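Local coordinates for glycosyl hydrolase family 2, TIM barrel domain protein (Parabacteroides merdae ATCC 43184, PDB 6DXU), which probably hydrolyses beta-glucuronides as a family 2 glycoside hydrolase of a human gut bacterium, releasing glucuronic acid from its conjugates, at residues Leu97-Pro102 against Leu196-Glu201; Asn105-Leu110 against Asp141-Val146; Ser179-Phe184 against Asn431-Asp436; Leu377-Gly382 against Asn418-Ile423; Ser483-Trp488 against Gly541-Gly546. One frame throughout, in Å; residues are numbered along the deposited sequence.

Contact 1. Residues Leu97-Pro102 against Leu196-Glu201; sequences LAIDNP and LVYLPE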
# COMPACT_ATOMS: atom_id res chain seq x y z
N LEU D 97 -29.99 12.15 8.34
CA LEU D 97 -29.90 13.61 8.32
C LEU D 97 -31.02 14.15 7.46
O LEU D 97 -31.18 13.73 6.32
CB LEU D 97 -28.58 14.08 7.72
CG LEU D 97 -27.31 14.08 8.53
CD1 LEU D 97 -26.15 14.50 7.60
CD2 LEU D 97 -27.50 15.09 9.63
N ALA D 98 -31.74 15.12 8.02
CA ALA D 98 -32.75 15.86 7.27
C ALA D 98 -32.07 17.08 6.67
O ALA D 98 -31.86 18.08 7.35
CB ALA D 98 -33.89 16.26 8.20
N ILE D 99 -31.76 17.03 5.38
CA ILE D 99 -30.99 18.09 4.73
C ILE D 99 -31.93 18.94 3.90
O ILE D 99 -32.73 18.42 3.11
CB ILE D 99 -29.87 17.51 3.85
CG1 ILE D 99 -28.87 16.74 4.73
CG2 ILE D 99 -29.22 18.63 3.05
CD1 ILE D 99 -27.78 16.03 3.96
N ASP D 100 -31.83 20.26 4.08
CA ASP D 100 -32.57 21.22 3.26
C ASP D 100 -31.76 22.52 3.33
O ASP D 100 -31.96 23.33 4.23
CB ASP D 100 -33.99 21.42 3.76
CG ASP D 100 -34.84 22.27 2.81
OD1 ASP D 100 -36.08 22.22 2.93
OD2 ASP D 100 -34.27 22.97 1.95
N ASN D 101 -30.88 22.71 2.37
CA ASN D 101 -29.95 23.83 2.41
C ASN D 101 -30.68 25.13 2.09
O ASN D 101 -31.27 25.24 1.01
CB ASN D 101 -28.80 23.59 1.43
CG ASN D 101 -27.60 24.50 1.68
OD1 ASN D 101 -27.75 25.61 2.19
ND2 ASN D 101 -26.42 24.03 1.33
N PRO D 102 -30.67 26.12 2.98
CA PRO D 102 -31.37 27.37 2.68
C PRO D 102 -30.67 28.23 1.64
O PRO D 102 -31.27 29.19 1.15
CB PRO D 102 -31.42 28.08 4.04
CG PRO D 102 -30.20 27.62 4.73
CD PRO D 102 -30.02 26.16 4.30
N LEU D 196 -24.06 20.82 11.81
CA LEU D 196 -24.38 20.87 10.39
C LEU D 196 -24.32 22.33 9.99
O LEU D 196 -25.07 23.15 10.53
CB LEU D 196 -25.76 20.28 10.11
CG LEU D 196 -26.19 20.30 8.64
CD1 LEU D 196 -25.29 19.39 7.85
CD2 LEU D 196 -27.65 19.86 8.51
N VAL D 197 -23.46 22.66 9.03
CA VAL D 197 -23.23 24.04 8.65
C VAL D 197 -23.64 24.19 7.20
O VAL D 197 -23.02 23.58 6.31
CB VAL D 197 -21.76 24.46 8.84
CG1 VAL D 197 -21.57 25.92 8.44
CG2 VAL D 197 -21.34 24.23 10.29
N TYR D 198 -24.67 24.98 6.96
CA TYR D 198 -25.03 25.34 5.60
C TYR D 198 -24.29 26.61 5.20
O TYR D 198 -24.28 27.59 5.95
CB TYR D 198 -26.54 25.58 5.49
CG TYR D 198 -27.42 24.37 5.70
CD1 TYR D 198 -28.33 24.33 6.76
CD2 TYR D 198 -27.37 23.28 4.83
CE1 TYR D 198 -29.16 23.23 6.95
CE2 TYR D 198 -28.20 22.17 5.01
CZ TYR D 198 -29.10 22.17 6.07
OH TYR D 198 -29.93 21.08 6.26
N LEU D 199 -23.68 26.59 4.02
CA LEU D 199 -22.94 27.73 3.50
C LEU D 199 -23.47 28.11 2.13
O LEU D 199 -23.93 27.24 1.39
CB LEU D 199 -21.43 27.41 3.38
CG LEU D 199 -20.73 27.08 4.70
CD1 LEU D 199 -19.35 26.52 4.37
CD2 LEU D 199 -20.64 28.33 5.58
N PRO D 200 -23.37 29.39 1.76
CA PRO D 200 -23.62 29.77 0.36
C PRO D 200 -22.43 29.38 -0.51
O PRO D 200 -21.49 28.76 -0.01
CB PRO D 200 -23.79 31.29 0.44
CG PRO D 200 -22.87 31.68 1.57
CD PRO D 200 -22.94 30.54 2.58
N GLU D 201 -22.46 29.75 -1.79
CA GLU D 201 -21.37 29.40 -2.71
C GLU D 201 -20.03 29.90 -2.21
O GLU D 201 -19.03 29.17 -2.27
CB GLU D 201 -21.65 29.96 -4.10
CG GLU D 201 -22.68 29.18 -4.88
CD GLU D 201 -23.04 29.85 -6.20
OE1 GLU D 201 -23.21 29.13 -7.20
OE2 GLU D 201 -23.10 31.11 -6.25
O HOH W 1 -31.67 20.90 8.28
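Residues Asp100 to Pro102 lie against Tyr198 in the beta sandwich of the sugar binding domain, where the loop after strand 90-97 leaves one sheet for strand 107-112 of the other and passes over strand 194-199. Tyr198 stands up from its strand with CG beside the backbone N (chi1 -66°), which carries the ring along the loop. Its face and its hydroxyl do different work. At the far end OH accepts a nearly straight hydrogen bond from the backbone, Asp100 N to Tyr198 OH 3.0 Å with 173° at the hydrogen. A water in the ring plane lies 2.7 Å from Tyr198 OH and donates to Ala98 O at 3.0 Å, so the hydroxyl is tied to the loop at two places. One face of the ring receives C-H groups: Pro102 CD stands 3.7 Å from the Tyr198 centroid, displaced toward the rim, and Asn101 CA lies 3.9 Å from the same centroid. The Asn101 side chain slides past the ring in the opposite direction, its amide plane turned 39° from the ring, with Asn101 CG 3.4 Å from Tyr198 CD2; its OD1 accepts from Tyr103 N. Ile99 CG2 comes in at the edge, 4.2 Å from Tyr198 CE2. The C-H groups over the face sit next to amide nitrogens and are therefore probably slightly positive, which suits the electron-rich phenol, while the hydroxyl fixes the ring's long axis by accepting from the Asp100 N-H.

Contact 2. Residues Asn105-Leu110 against Asp141-Val146; sequences NGRIVL and DITDAV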
# COMPACT_ATOMS: atom_id res chain seq x y z
N ASN D 105 -27.54 26.75 -4.39
CA ASN D 105 -26.29 26.09 -4.77
C ASN D 105 -25.32 26.04 -3.59
O ASN D 105 -24.10 26.15 -3.76
CB ASN D 105 -25.65 26.76 -5.98
CG ASN D 105 -24.71 25.82 -6.73
OD1 ASN D 105 -24.94 24.61 -6.76
ND2 ASN D 105 -23.66 26.37 -7.33
N GLY D 106 -25.84 25.87 -2.39
CA GLY D 106 -25.02 25.97 -1.20
C GLY D 106 -24.25 24.70 -0.88
O GLY D 106 -24.40 23.65 -1.51
N ARG D 107 -23.42 24.80 0.16
CA ARG D 107 -22.58 23.71 0.62
C ARG D 107 -23.13 23.18 1.93
O ARG D 107 -23.72 23.92 2.72
CB ARG D 107 -21.13 24.16 0.83
CG ARG D 107 -20.54 24.97 -0.31
CD ARG D 107 -20.56 24.21 -1.63
NE ARG D 107 -19.66 23.05 -1.63
CZ ARG D 107 -19.44 22.29 -2.70
NH1 ARG D 107 -20.06 22.57 -3.85
NH2 ARG D 107 -18.61 21.26 -2.64
N ILE D 108 -22.88 21.88 2.16
CA ILE D 108 -23.24 21.19 3.39
C ILE D 108 -21.94 20.76 4.05
O ILE D 108 -21.20 19.93 3.49
CB ILE D 108 -24.11 19.96 3.11
CG1 ILE D 108 -25.29 20.31 2.21
CG2 ILE D 108 -24.61 19.35 4.41
CD1 ILE D 108 -25.89 19.07 1.53
N VAL D 109 -21.65 21.29 5.24
CA VAL D 109 -20.40 20.99 5.92
C VAL D 109 -20.72 20.41 7.29
O VAL D 109 -21.56 20.95 8.02
CB VAL D 109 -19.50 22.23 6.04
CG1 VAL D 109 -18.29 21.93 6.87
CG2 VAL D 109 -19.08 22.72 4.65
N LEU D 110 -20.04 19.32 7.63
CA LEU D 110 -20.07 18.78 8.99
C LEU D 110 -18.88 19.37 9.73
O LEU D 110 -17.74 19.20 9.31
CB LEU D 110 -19.98 17.26 8.99
CG LEU D 110 -21.11 16.47 8.34
CD1 LEU D 110 -20.73 14.97 8.28
CD2 LEU D 110 -22.42 16.68 9.08
N ASP D 141 -16.71 18.77 3.99
CA ASP D 141 -17.75 19.20 3.05
C ASP D 141 -18.37 17.94 2.44
O ASP D 141 -17.71 17.22 1.70
CB ASP D 141 -17.16 20.08 1.95
CG ASP D 141 -18.21 20.73 1.06
OD1 ASP D 141 -19.26 20.11 0.82
OD2 ASP D 141 -17.95 21.83 0.51
N ILE D 142 -19.65 17.68 2.73
CA ILE D 142 -20.29 16.46 2.24
C ILE D 142 -21.24 16.75 1.09
O ILE D 142 -22.02 15.87 0.70
CB ILE D 142 -21.02 15.72 3.37
CG1 ILE D 142 -22.14 16.60 3.96
CG2 ILE D 142 -20.03 15.31 4.43
CD1 ILE D 142 -23.09 15.86 4.95
N THR D 143 -21.16 17.95 0.50
CA THR D 143 -22.07 18.32 -0.58
C THR D 143 -22.09 17.28 -1.69
O THR D 143 -23.17 16.84 -2.12
CB THR D 143 -21.70 19.69 -1.15
OG1 THR D 143 -21.55 20.64 -0.08
CG2 THR D 143 -22.78 20.17 -2.11
N ASP D 144 -20.92 16.90 -2.20
CA ASP D 144 -20.87 16.02 -3.37
C ASP D 144 -21.37 14.62 -3.03
O ASP D 144 -22.09 14.00 -3.83
CB ASP D 144 -19.45 15.95 -3.93
CG ASP D 144 -19.03 17.25 -4.58
OD1 ASP D 144 -19.90 18.09 -4.89
OD2 ASP D 144 -17.81 17.46 -4.77
N ALA D 145 -21.00 14.09 -1.86
CA ALA D 145 -21.47 12.76 -1.50
C ALA D 145 -22.98 12.73 -1.30
O ALA D 145 -23.65 11.76 -1.68
CB ALA D 145 -20.77 12.27 -0.23
N VAL D 146 -23.54 13.78 -0.68
CA VAL D 146 -24.98 13.84 -0.51
C VAL D 146 -25.67 13.83 -1.87
O VAL D 146 -26.64 13.10 -2.09
CB VAL D 146 -25.37 15.09 0.30
CG1 VAL D 146 -26.87 15.34 0.19
CG2 VAL D 146 -24.91 14.97 1.75
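Ile108 fits its two branches into a groove lined by Ile142 and Val146 at the start of helix 143-150. Ile108 CG2 lies 3.7 Å from Ile142 CG1, and the longer branch reaches the next helical turn, where Ile108 CD1 meets Val146 CG1 at 4.1 Å; the chains cross at about right angles. Ile142 holds CG1 between its backbone N and carbonyl carbon (chi1 62°), which turns CG1 and CD1 toward Ile108; the side chain thus fits between Ile108 and Leu110, with Ile142 CG2 3.9 Å from Leu110 CD1. Beside this apolar row the sandwich strand 107-112 ends its pairing with strand 138-141: Val109 and Asp141 form an antiparallel non-hydrogen-bonded pair, and Ile142 N donates to Ile108 O at 2.8 Å just as the chain turns into the helix. Asp141 OD1 closes an Asx turn onto Thr143 N and also accepts from Thr143 OG1. That hydroxyl oxygen in turn receives Ile108 N at 2.9 Å, standing in for a strand carbonyl. Arg107, bent at chi2 and chi3, curls back over Thr143, whose CB sits 3.7 Å above the centre of the Arg107 guanidinium. The rim of that group, through NE and NH2, grips a single oxygen of Asp141 in a salt bridge, Arg107 NE to Asp141 OD2 3.0 Å, with guanidinium and carboxylate planes 75° apart; Tyr229 OH is a further partner of Asp141 OD2.

Contact 3. Residues Ser179-Phe184 against Asn431-Asp436; sequences SDLADF and NDWPND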
# COMPACT_ATOMS: atom_id res chain seq x y z
N SER D 179 -0.36 9.96 25.46
CA SER D 179 0.07 8.65 25.94
C SER D 179 -0.89 8.11 26.99
O SER D 179 -1.39 8.86 27.84
CB SER D 179 1.47 8.77 26.56
OG SER D 179 1.80 7.61 27.30
N ASP D 180 -1.12 6.80 26.95
CA ASP D 180 -1.89 6.14 28.01
C ASP D 180 -1.17 6.16 29.35
O ASP D 180 -1.75 5.72 30.35
CB ASP D 180 -2.22 4.69 27.60
CG ASP D 180 -3.37 4.62 26.59
OD1 ASP D 180 -4.52 4.93 26.98
OD2 ASP D 180 -3.12 4.31 25.42
N LEU D 181 0.08 6.62 29.41
CA LEU D 181 0.69 6.84 30.72
C LEU D 181 0.13 8.08 31.41
O LEU D 181 0.37 8.28 32.60
CB LEU D 181 2.21 6.99 30.57
CG LEU D 181 2.92 5.77 29.97
CD1 LEU D 181 4.38 6.08 29.70
CD2 LEU D 181 2.80 4.57 30.89
N ALA D 182 -0.61 8.90 30.68
CA ALA D 182 -1.09 10.16 31.22
C ALA D 182 -2.14 9.92 32.31
O ALA D 182 -2.80 8.87 32.35
CB ALA D 182 -1.67 11.04 30.11
N ASP D 183 -2.26 10.90 33.20
CA ASP D 183 -3.17 10.90 34.35
C ASP D 183 -4.55 11.44 33.98
O ASP D 183 -5.13 12.23 34.72
CB ASP D 183 -2.54 11.71 35.48
CG ASP D 183 -3.30 11.60 36.82
OD1 ASP D 183 -3.90 10.54 37.13
OD2 ASP D 183 -3.30 12.60 37.57
N PHE D 184 -5.09 11.04 32.83
CA PHE D 184 -6.46 11.39 32.46
C PHE D 184 -6.92 10.38 31.42
O PHE D 184 -6.11 9.70 30.79
CB PHE D 184 -6.58 12.83 31.93
CG PHE D 184 -5.81 13.12 30.65
CD1 PHE D 184 -4.48 13.53 30.70
CD2 PHE D 184 -6.42 13.01 29.41
CE1 PHE D 184 -3.78 13.81 29.54
CE2 PHE D 184 -5.71 13.27 28.23
CZ PHE D 184 -4.39 13.67 28.30
N ASN D 431 7.54 15.53 29.43
CA ASN D 431 8.14 14.80 28.33
C ASN D 431 9.40 14.07 28.74
O ASN D 431 9.99 13.37 27.91
CB ASN D 431 8.40 15.75 27.15
CG ASN D 431 7.12 16.27 26.55
OD1 ASN D 431 6.82 17.46 26.62
ND2 ASN D 431 6.31 15.36 26.02
N ASP D 432 9.82 14.20 29.99
CA ASP D 432 10.87 13.36 30.56
C ASP D 432 10.35 12.03 31.12
O ASP D 432 11.13 11.28 31.73
CB ASP D 432 11.60 14.13 31.67
CG ASP D 432 10.67 14.53 32.82
OD1 ASP D 432 9.44 14.29 32.73
OD2 ASP D 432 11.18 15.09 33.82
N TRP D 433 9.06 11.73 30.95
CA TRP D 433 8.46 10.52 31.51
C TRP D 433 8.57 9.40 30.48
O TRP D 433 7.96 9.50 29.40
CB TRP D 433 7.00 10.79 31.86
CG TRP D 433 6.29 9.79 32.73
CD1 TRP D 433 6.15 8.45 32.49
CD2 TRP D 433 5.58 10.06 33.94
NE1 TRP D 433 5.41 7.87 33.50
CE2 TRP D 433 5.05 8.84 34.40
CE3 TRP D 433 5.35 11.22 34.70
CZ2 TRP D 433 4.30 8.74 35.58
CZ3 TRP D 433 4.61 11.12 35.87
CH2 TRP D 433 4.09 9.89 36.30
N PRO D 434 9.36 8.34 30.73
CA PRO D 434 9.62 7.35 29.67
C PRO D 434 8.65 6.19 29.63
O PRO D 434 7.69 6.13 30.41
CB PRO D 434 11.02 6.85 30.02
CG PRO D 434 10.98 6.83 31.54
CD PRO D 434 10.12 8.03 31.95
N ASN D 435 8.89 5.28 28.68
CA ASN D 435 8.42 3.89 28.66
C ASN D 435 7.21 3.62 27.77
O ASN D 435 6.65 2.52 27.81
CB ASN D 435 8.12 3.37 30.08
CG ASN D 435 8.30 1.86 30.18
OD1 ASN D 435 9.04 1.26 29.39
ND2 ASN D 435 7.61 1.24 31.13
N ASP D 436 6.81 4.56 26.91
CA ASP D 436 5.92 4.11 25.83
C ASP D 436 6.69 3.43 24.70
O ASP D 436 6.07 2.85 23.80
CB ASP D 436 5.10 5.27 25.26
CG ASP D 436 3.71 5.39 25.91
OD1 ASP D 436 3.43 4.62 26.85
OD2 ASP D 436 2.91 6.24 25.48
O HOH W 2 0.00 5.75 24.43
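Ser179 and Asp436 point at each other, hydroxyl to carboxylate. With OG trans to the backbone N (chi1 167°), Ser179 donates a short hydrogen bond from OG to Asp436 OD2, 2.5 Å, arriving 42° above the carboxylate plane. The same OG accepts Leu181 N at 2.9 Å, an ST turn that lies within the type I turn Ser179-Ala182, so one hydroxyl orders its own loop while reaching across to the other. The Leu181 and Asp436 side chains meet head-on, from opposite directions: Leu181 CD1 lies 3.3 Å from Asp436 OD1 and 3.4 Å from Pro434 O, and also comes obliquely upon the indole at Trp433 CD1, 4.1 Å away. The contact joins a loop of the sugar binding domain to the loop after barrel strand 422-429, the strand whose end carries the acid/base in family 2 enzymes and probably does so here. A water extends the polar side, accepting from Asp180 N and donating to Asp436 OD2 at 3.1 Å, and the Asp180 side chain is about 4 Å from a bound sodium ion. Were Asp436 an alanine, the Ser179 hydroxyl would probably lose its acceptor across the contact, and Arg52 of the second subunit the carboxylate of its salt bridge. Arg52 of that subunit also donates to Asn435 O, and Leu181 packs on its side chain; Trp433 meets Arg393 of its own chain in a cation-pi contact.

Contact 4. Residues Leu377-Gly382 against Asn418-Ile423; sequences LCDELG and NHPAVI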
# COMPACT_ATOMS: atom_id res chain seq x y z
N LEU D 377 -15.46 31.87 26.48
CA LEU D 377 -15.78 32.25 27.85
C LEU D 377 -14.58 32.91 28.53
O LEU D 377 -14.76 33.85 29.32
CB LEU D 377 -16.25 31.03 28.65
CG LEU D 377 -17.69 30.62 28.35
CD1 LEU D 377 -17.96 29.20 28.81
CD2 LEU D 377 -18.63 31.62 29.03
N CYS D 378 -13.36 32.46 28.22
CA CYS D 378 -12.18 33.12 28.78
C CYS D 378 -12.05 34.55 28.27
O CYS D 378 -11.68 35.47 29.02
CB CYS D 378 -10.92 32.32 28.48
SG CYS D 378 -10.83 30.72 29.37
N ASP D 379 -12.32 34.77 26.97
CA ASP D 379 -12.33 36.13 26.44
C ASP D 379 -13.36 36.99 27.17
O ASP D 379 -13.11 38.16 27.47
CB ASP D 379 -12.67 36.13 24.96
CG ASP D 379 -11.55 35.58 24.08
OD1 ASP D 379 -10.38 35.47 24.52
OD2 ASP D 379 -11.88 35.26 22.91
N GLU D 380 -14.56 36.44 27.39
CA GLU D 380 -15.67 37.22 27.92
C GLU D 380 -15.55 37.44 29.41
O GLU D 380 -16.02 38.46 29.92
CB GLU D 380 -17.00 36.54 27.64
CG GLU D 380 -17.38 36.54 26.18
CD GLU D 380 -18.59 35.67 25.91
OE1 GLU D 380 -19.28 35.29 26.90
OE2 GLU D 380 -18.85 35.38 24.72
N LEU D 381 -14.96 36.50 30.13
CA LEU D 381 -14.89 36.60 31.58
C LEU D 381 -13.59 37.22 32.08
O LEU D 381 -13.52 37.59 33.25
CB LEU D 381 -15.06 35.21 32.21
CG LEU D 381 -16.44 34.57 32.07
CD1 LEU D 381 -16.35 33.11 32.48
CD2 LEU D 381 -17.47 35.30 32.93
N GLY D 382 -12.56 37.29 31.24
CA GLY D 382 -11.29 37.86 31.64
C GLY D 382 -10.34 36.86 32.28
O GLY D 382 -9.86 37.08 33.40
N ASN D 418 -7.18 34.15 17.37
CA ASN D 418 -7.80 35.46 17.57
C ASN D 418 -8.18 35.73 19.02
O ASN D 418 -8.54 36.87 19.33
CB ASN D 418 -9.05 35.61 16.69
CG ASN D 418 -8.76 35.46 15.19
OD1 ASN D 418 -7.66 35.75 14.73
ND2 ASN D 418 -9.76 35.00 14.44
N HIS D 419 -8.14 34.73 19.90
CA HIS D 419 -8.61 34.95 21.27
C HIS D 419 -7.65 35.82 22.07
O HIS D 419 -6.52 35.40 22.33
CB HIS D 419 -8.81 33.62 21.99
CG HIS D 419 -9.90 32.79 21.40
ND1 HIS D 419 -11.23 33.10 21.57
CD2 HIS D 419 -9.86 31.70 20.60
CE1 HIS D 419 -11.97 32.22 20.91
NE2 HIS D 419 -11.16 31.35 20.32
N PRO D 420 -8.06 37.01 22.53
CA PRO D 420 -7.13 37.81 23.35
C PRO D 420 -6.73 37.13 24.65
O PRO D 420 -5.66 37.42 25.18
CB PRO D 420 -7.91 39.12 23.59
CG PRO D 420 -9.34 38.75 23.42
CD PRO D 420 -9.36 37.68 22.34
N ALA D 421 -7.54 36.20 25.15
CA ALA D 421 -7.17 35.50 26.39
C ALA D 421 -5.86 34.74 26.25
O ALA D 421 -5.12 34.60 27.23
CB ALA D 421 -8.29 34.54 26.80
N VAL D 422 -5.55 34.20 25.07
CA VAL D 422 -4.41 33.29 24.97
C VAL D 422 -3.10 34.09 25.04
O VAL D 422 -2.89 35.04 24.28
CB VAL D 422 -4.47 32.47 23.67
CG1 VAL D 422 -3.26 31.54 23.58
CG2 VAL D 422 -5.78 31.67 23.60
N ILE D 423 -2.23 33.69 25.96
CA ILE D 423 -0.87 34.22 26.03
C ILE D 423 0.20 33.17 25.81
O ILE D 423 1.36 33.55 25.57
CB ILE D 423 -0.62 34.93 27.38
CG1 ILE D 423 -0.93 33.95 28.52
CG2 ILE D 423 -1.43 36.21 27.46
CD1 ILE D 423 -0.47 34.43 29.92
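Two hydrogen bonds join Asp379, near the C-terminal end of helix 372-381, to the turn that leads into barrel strand 422-429. Its two oxygens divide the work. OD2 accepts from the imidazole, His419 ND1 to Asp379 OD2 2.6 Å and nearly straight at 168°, with the oxygen lying in the ring plane at its edge although the carboxylate itself is turned 37° from the ring. OD1 takes the backbone, Ala421 N to Asp379 OD1 3.0 Å, nearly along the C-O direction, inside the type I turn His419-Val422. Asp379 CG sits beside the backbone N (chi1 -71°), which leans the carboxylate toward the turn.

Carbon atoms pack against OD1 as well, Pro420 CD at 3.3 Å and Ala421 CB at 3.2 Å from Asp379 OD1; the apolar pair is Ala421 CB and Cys378 CB, 3.8 Å apart. Helix and strand both belong to the TIM barrel, with strand 384-388 next to strand 422-429; Val385 on it touches Cys378 and Ala421. His419 NE2 is hydrogen-bonded to Glu372, so each ring nitrogen faces a carboxylate, an arrangement likely to favour the doubly protonated, positively charged imidazole and to balance the buried charge of Asp379.

Contact 5. Residues Ser483-Trp488 against Gly541-Gly546; sequences SIWAGW and GDERAG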
# COMPACT_ATOMS: atom_id res chain seq x y z
N SER D 483 8.30 21.01 38.24
CA SER D 483 7.35 20.32 39.09
C SER D 483 7.58 20.76 40.54
O SER D 483 8.66 20.54 41.09
CB SER D 483 7.52 18.80 38.96
OG SER D 483 6.66 18.11 39.84
N ILE D 484 6.58 21.41 41.13
CA ILE D 484 6.66 21.86 42.52
C ILE D 484 5.35 21.47 43.19
O ILE D 484 4.33 22.15 43.03
CB ILE D 484 6.91 23.37 42.65
CG1 ILE D 484 8.19 23.78 41.93
CG2 ILE D 484 6.99 23.76 44.13
CD1 ILE D 484 8.34 25.32 41.86
N TRP D 485 5.38 20.38 43.95
CA TRP D 485 4.20 19.90 44.67
C TRP D 485 4.47 19.89 46.17
O TRP D 485 4.37 18.84 46.81
CB TRP D 485 3.83 18.50 44.17
CG TRP D 485 3.10 18.48 42.86
CD1 TRP D 485 3.64 18.35 41.61
CD2 TRP D 485 1.69 18.57 42.68
NE1 TRP D 485 2.65 18.38 40.66
CE2 TRP D 485 1.44 18.50 41.29
CE3 TRP D 485 0.60 18.70 43.55
CZ2 TRP D 485 0.15 18.55 40.76
CZ3 TRP D 485 -0.67 18.75 43.03
CH2 TRP D 485 -0.89 18.68 41.65
N ALA D 486 4.84 21.05 46.72
CA ALA D 486 5.25 21.13 48.12
C ALA D 486 4.11 20.74 49.05
O ALA D 486 3.00 21.30 48.96
CB ALA D 486 5.74 22.54 48.45
N GLY D 487 4.39 19.83 49.97
CA GLY D 487 3.37 19.36 50.88
C GLY D 487 2.47 18.30 50.31
O GLY D 487 1.52 17.87 50.99
N TRP D 488 2.70 17.87 49.07
CA TRP D 488 1.90 16.74 48.60
C TRP D 488 2.80 15.61 48.15
O TRP D 488 3.09 14.71 48.95
CB TRP D 488 0.94 17.16 47.49
CG TRP D 488 -0.05 16.05 47.23
CD1 TRP D 488 -0.13 15.25 46.12
CD2 TRP D 488 -1.04 15.57 48.14
NE1 TRP D 488 -1.15 14.32 46.28
CE2 TRP D 488 -1.72 14.50 47.51
CE3 TRP D 488 -1.44 15.96 49.43
CZ2 TRP D 488 -2.77 13.81 48.13
CZ3 TRP D 488 -2.49 15.28 50.04
CH2 TRP D 488 -3.13 14.22 49.39
N GLY D 541 10.56 19.49 46.40
CA GLY D 541 9.12 19.37 46.34
C GLY D 541 8.61 18.91 44.99
O GLY D 541 7.42 19.07 44.69
N ASP D 542 9.48 18.33 44.17
CA ASP D 542 9.10 17.87 42.84
C ASP D 542 8.55 16.45 42.89
O ASP D 542 8.92 15.64 43.75
CB ASP D 542 10.29 17.93 41.88
CG ASP D 542 11.48 17.11 42.35
OD1 ASP D 542 11.98 17.38 43.47
OD2 ASP D 542 11.90 16.19 41.61
N GLU D 543 7.64 16.15 41.97
CA GLU D 543 7.14 14.79 41.79
C GLU D 543 8.11 14.00 40.92
O GLU D 543 8.44 14.41 39.80
CB GLU D 543 5.75 14.80 41.15
CG GLU D 543 5.19 13.41 40.85
CD GLU D 543 4.00 13.44 39.89
OE1 GLU D 543 3.49 14.55 39.61
OE2 GLU D 543 3.58 12.35 39.42
N ARG D 544 8.59 12.87 41.45
CA ARG D 544 9.45 11.94 40.74
C ARG D 544 8.73 10.61 40.55
O ARG D 544 7.69 10.35 41.17
CB ARG D 544 10.77 11.72 41.50
CG ARG D 544 11.62 12.97 41.61
CD ARG D 544 12.72 12.82 42.65
NE ARG D 544 13.06 14.12 43.21
CZ ARG D 544 13.82 14.31 44.28
NH1 ARG D 544 14.06 15.54 44.71
NH2 ARG D 544 14.35 13.27 44.92
N ALA D 545 9.31 9.77 39.69
CA ALA D 545 8.72 8.46 39.39
C ALA D 545 8.47 7.68 40.68
O ALA D 545 9.36 7.53 41.51
CB ALA D 545 9.64 7.68 38.46
N GLY D 546 7.23 7.20 40.83
CA GLY D 546 6.82 6.47 42.01
C GLY D 546 6.09 7.31 43.06
O GLY D 546 5.35 6.74 43.87
O HOH W 3 4.99 16.24 38.26
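Ser483 holds its hydroxyl swung beside the carbonyl carbon (chi1 177°), which carries it to Glu543, where Glu543 N donates to Ser483 OG at 3.1 Å. The two segments are loops that follow barrel strands 479-481 and 512-513, at the C-terminal end of the TIM barrel, the end where enzymes of this fold hold their active sites; the first loop makes a type II turn from Trp485 to Trp488, and Trp488 meets Trp563 of a bicine pocket. Trp485 N points to Gly541 O, but the modelled 2.5 Å is shorter than such a bond should be and its exact length is doubtful. Ile484 and Asp542 stand with their CA atoms 4.7 Å apart. Asp542 presents its CB to the loop, 3.2 Å from Ser483 O, while its carboxylate, placed between backbone N and carbonyl carbon (chi1 58°), leads away to Arg544. There Arg544 NE and NH1 grip the two oxygens side-on, one each, in a salt bridge. Shortening Asp542 to an alanine is likely to leave the Arg544 guanidinium without its carboxylate, with the nearby charge of Arg490 no longer offset. Glu543 runs alongside Trp485, pointing the same way, its carboxylate and the indole 79° apart and Glu543 OE1 4.1 Å from Trp485 NE1. A water bridges the polar ends, 3.0 Å from Ser483 OG and 2.6 Å from Glu543 OE1.

How the contacts relate
From the N terminus, contact 1 opens first at 97-102 and contact 2 lies within its span, closing at 141-146 before strand 194-199 completes contact 1; the two touch through neighbouring strands 194-199 and 107-112 of one sandwich sheet. Contact 3 opens at 179-184, before contact 1 has closed, so these two cross, about 42 Å apart between centres. Its long loop, shut at 431-436, joins the sugar binding domain to the barrel and holds contact 4, a tie between a barrel helix and a barrel strand. Contact 5 follows in series, bringing together two later barrel loops, and meets contact 3 where Trp433 packs against Glu543.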